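Local structure of O-methyltransferase, SAM-dependent (Legionella pneumophila subsp. pneumophila, 3R3H) at residues A[138-143]-A[158-163]. The protein probably transfers a methyl group from S-adenosylmethionine to a hydroxyl oxygen of an acceptor. Sequence-based numbering, arbitrary orientation.
Sequences DFIFID and KLVTPK
Ile-140 packs against the backbone and side chains at Leu-159 and Val-160 in a small contact, apolar and buried around Ile-140, polar and partly exposed at Asp-138 and Thr-161, within the beta-alpha-beta unit of a Rossmann-like methyltransferase domain. Strand 137-143 leads into helix 149-159; from the end of that helix, segment 158-163 carries the chain back toward strand 164-169, which lies parallel to strand 137-143 and next to it in the sheet. The evidence for apolar contact is the position of one methyl group. Ile-140 CD1 lies 3.8 Å from Leu-159 CB and 3.8 Å from Val-160 CB, and it also approaches the peptide that joins them, 3.7 Å from Val-160 N. Two torsions explain this reach: CG1 stands opposite the carbonyl carbon (chi1 -59°), and the extended second torsion (178°) carries CD1 outward to the point where the helix ends. Val-160 is the first residue to leave helical geometry, so the methyl group sits at the change from helix to extended chain. Around it, Leu-159 also touches Leu-65 of strand 63-68, and Val-160 touches Ile-166 of strand 164-169.

A polar half adjoins the apolar one. The closest alpha carbons across the contact belong to Asp-138 and Thr-161, 5.0 Å apart, and the two side chains run at a slant to one another. Asp-138 OD1 lies 3.6 Å from Thr-161 OG1 and 3.7 Å from Thr-161 CG2, so the carboxylate oxygen meets both branches of the threonine without a hydrogen bond. Both side chains make weak hydrogen bonds to other residues: Thr-161 OG1 to Phe-137 O, and Asp-138 OD2 to the backbone nitrogens of Lys-62 and Lys-63. With no hydrogen bond linking the segments, they meet through van der Waals contact in two places, the Ile-140 methyl at the helix end and the Asp-138/Thr-161 pair beside it.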
ATOM      1  N   ASP A 138      10.108  12.003  -6.988  1.00 40.32           N
ATOM      2  CA  ASP A 138       9.007  11.979  -6.042  1.00 39.73           C
ATOM      3  C   ASP A 138       8.697  10.529  -5.712  1.00 38.23           C
ATOM      4  O   ASP A 138       8.131  10.226  -4.666  1.00 39.14           O
ATOM      5  CB  ASP A 138       7.783  12.645  -6.673  1.00 40.29           C
ATOM      6  CG  ASP A 138       8.019  14.111  -6.988  1.00 40.01           C
ATOM      7  OD1 ASP A 138       7.869  14.931  -6.049  1.00 42.30           O
ATOM      8  OD2 ASP A 138       8.371  14.435  -8.153  1.00 35.73           O
ATOM      9  N   PHE A 139       9.059   9.633  -6.621  1.00 37.25           N
ATOM     10  CA  PHE A 139       8.830   8.212  -6.415  1.00 36.53           C
ATOM     11  C   PHE A 139       9.963   7.409  -7.061  1.00 36.68           C
ATOM     12  O   PHE A 139      10.285   7.587  -8.235  1.00 37.62           O
ATOM     13  CB  PHE A 139       7.476   7.777  -6.992  1.00 35.63           C
ATOM     14  CG  PHE A 139       7.214   6.300  -6.868  1.00 35.90           C
ATOM     15  CD1 PHE A 139       7.041   5.710  -5.626  1.00 36.72           C
ATOM     16  CD2 PHE A 139       7.205   5.487  -7.994  1.00 37.72           C
ATOM     17  CE1 PHE A 139       6.868   4.324  -5.504  1.00 38.08           C
ATOM     18  CE2 PHE A 139       7.034   4.099  -7.889  1.00 39.74           C
ATOM     19  CZ  PHE A 139       6.866   3.517  -6.635  1.00 37.98           C
ATOM     20  N   ILE A 140      10.580   6.540  -6.270  1.00 35.87           N
ATOM     21  CA  ILE A 140      11.668   5.702  -6.739  1.00 33.76           C
ATOM     22  C   ILE A 140      11.295   4.245  -6.453  1.00 34.80           C
ATOM     23  O   ILE A 140      10.816   3.924  -5.369  1.00 34.10           O
ATOM     24  CB  ILE A 140      12.977   6.078  -6.017  1.00 33.42           C
ATOM     25  CG1 ILE A 140      13.298   7.551  -6.291  1.00 33.05           C
ATOM     26  CG2 ILE A 140      14.116   5.177  -6.481  1.00 32.25           C
ATOM     27  CD1 ILE A 140      14.529   8.060  -5.603  1.00 32.36           C
ATOM     28  N   PHE A 141      11.483   3.378  -7.443  1.00 34.81           N
ATOM     29  CA  PHE A 141      11.171   1.962  -7.308  1.00 34.91           C
ATOM     30  C   PHE A 141      12.459   1.177  -7.563  1.00 36.07           C
ATOM     31  O   PHE A 141      13.148   1.426  -8.547  1.00 35.06           O
ATOM     32  CB  PHE A 141      10.088   1.564  -8.312  1.00 34.18           C
ATOM     33  CG  PHE A 141       9.856   0.085  -8.397  1.00 35.50           C
ATOM     34  CD1 PHE A 141       9.581  -0.665  -7.251  1.00 35.91           C
ATOM     35  CD2 PHE A 141       9.903  -0.564  -9.625  1.00 35.29           C
ATOM     36  CE1 PHE A 141       9.355  -2.045  -7.332  1.00 35.51           C
ATOM     37  CE2 PHE A 141       9.680  -1.941  -9.719  1.00 34.31           C
ATOM     38  CZ  PHE A 141       9.404  -2.684  -8.567  1.00 35.42           C
ATOM     39  N   ILE A 142      12.783   0.232  -6.677  1.00 36.32           N
ATOM     40  CA  ILE A 142      14.018  -0.552  -6.808  1.00 34.97           C
ATOM     41  C   ILE A 142      13.809  -2.058  -6.969  1.00 35.30           C
ATOM     42  O   ILE A 142      13.258  -2.720  -6.084  1.00 34.71           O
ATOM     43  CB  ILE A 142      14.944  -0.305  -5.602  1.00 32.90           C
ATOM     44  CG1 ILE A 142      15.119   1.207  -5.397  1.00 33.75           C
ATOM     45  CG2 ILE A 142      16.276  -0.979  -5.833  1.00 33.24           C
ATOM     46  CD1 ILE A 142      15.879   1.596  -4.141  1.00 29.81           C
ATOM     47  N   ASP A 143      14.246  -2.591  -8.108  1.00 36.36           N
ATOM     48  CA  ASP A 143      14.111  -4.015  -8.395  1.00 38.98           C
ATOM     49  C   ASP A 143      15.339  -4.463  -9.198  1.00 39.09           C
ATOM     50  O   ASP A 143      15.262  -5.408 -10.001  1.00 40.42           O
ATOM     51  CB  ASP A 143      12.824  -4.268  -9.194  1.00 41.48           C
ATOM     52  CG  ASP A 143      12.437  -5.743  -9.245  1.00 46.04           C
ATOM     53  OD1 ASP A 143      13.238  -6.571  -8.747  1.00 47.85           O
ATOM     54  OD2 ASP A 143      11.347  -6.076  -9.787  1.00 47.30           O
ATOM     55  N   LYS A 158      19.299   9.867  -1.485  1.00 39.68           N
ATOM     56  CA  LYS A 158      19.809  11.157  -1.915  1.00 41.26           C
ATOM     57  C   LYS A 158      18.961  11.664  -3.083  1.00 40.73           C
ATOM     58  O   LYS A 158      18.705  12.863  -3.188  1.00 40.77           O
ATOM     59  CB  LYS A 158      21.273  11.028  -2.342  1.00 42.08           C
ATOM     60  CG  LYS A 158      22.105  10.165  -1.406  1.00 43.73           C
ATOM     61  CD  LYS A 158      23.474  10.783  -1.116  1.00 45.13           C
ATOM     62  CE  LYS A 158      24.519  10.447  -2.169  1.00 47.20           C
ATOM     63  NZ  LYS A 158      24.995   9.030  -2.086  1.00 48.31           N
ATOM     64  N   LEU A 159      18.506  10.735  -3.926  1.00 39.45           N
ATOM     65  CA  LEU A 159      17.712  11.055  -5.108  1.00 38.00           C
ATOM     66  C   LEU A 159      16.239  11.358  -4.881  1.00 38.94           C
ATOM     67  O   LEU A 159      15.573  11.921  -5.754  1.00 39.52           O
ATOM     68  CB  LEU A 159      17.816   9.922  -6.130  1.00 33.93           C
ATOM     69  CG  LEU A 159      19.116   9.783  -6.928  1.00 32.69           C
ATOM     70  CD1 LEU A 159      19.017   8.604  -7.861  1.00 30.43           C
ATOM     71  CD2 LEU A 159      19.386  11.060  -7.718  1.00 32.41           C
ATOM     72  N   VAL A 160      15.721  11.003  -3.716  1.00 39.68           N
ATOM     73  CA  VAL A 160      14.308  11.229  -3.454  1.00 41.20           C
ATOM     74  C   VAL A 160      13.924  12.605  -2.901  1.00 42.51           C
ATOM     75  O   VAL A 160      14.719  13.305  -2.267  1.00 43.10           O
ATOM     76  CB  VAL A 160      13.760  10.138  -2.499  1.00 41.65           C
ATOM     77  CG1 VAL A 160      14.047  10.517  -1.069  1.00 41.32           C
ATOM     78  CG2 VAL A 160      12.270   9.925  -2.716  1.00 39.83           C
ATOM     79  N   THR A 161      12.677  12.966  -3.171  1.00 44.33           N
ATOM     80  CA  THR A 161      12.063  14.209  -2.731  1.00 46.39           C
ATOM     81  C   THR A 161      11.696  14.038  -1.252  1.00 48.40           C
ATOM     82  O   THR A 161      11.435  12.918  -0.802  1.00 48.89           O
ATOM     83  CB  THR A 161      10.802  14.465  -3.580  1.00 45.13           C
ATOM     84  OG1 THR A 161      11.202  15.059  -4.815  1.00 45.57           O
ATOM     85  CG2 THR A 161       9.800  15.358  -2.867  1.00 45.75           C
ATOM     86  N   PRO A 162      11.700  15.135  -0.470  1.00 49.14           N
ATOM     87  CA  PRO A 162      11.360  15.075   0.959  1.00 49.05           C
ATOM     88  C   PRO A 162      10.010  14.403   1.195  1.00 49.42           C
ATOM     89  O   PRO A 162       9.842  13.569   2.096  1.00 49.04           O
ATOM     90  CB  PRO A 162      11.354  16.538   1.364  1.00 49.84           C
ATOM     91  CG  PRO A 162      12.436  17.109   0.488  1.00 49.64           C
ATOM     92  CD  PRO A 162      12.119  16.497  -0.848  1.00 49.45           C
ATOM     93  N   LYS A 163       9.046  14.781   0.371  1.00 48.55           N
ATOM     94  CA  LYS A 163       7.724  14.203   0.460  1.00 48.74           C
ATOM     95  C   LYS A 163       7.651  12.951  -0.432  1.00 48.36           C
ATOM     96  O   LYS A 163       6.671  12.212  -0.397  1.00 50.23           O
ATOM     97  CB  LYS A 163       6.689  15.237   0.030  1.00 50.33           C
ATOM     98  CG  LYS A 163       6.789  16.540   0.792  1.00 51.27           C
ATOM     99  CD  LYS A 163       5.473  16.875   1.450  1.00 51.86           C
ATOM    100  CE  LYS A 163       5.529  18.222   2.124  1.00 51.52           C
ATOM    101  NZ  LYS A 163       4.193  18.556   2.680  1.00 52.61           N
TER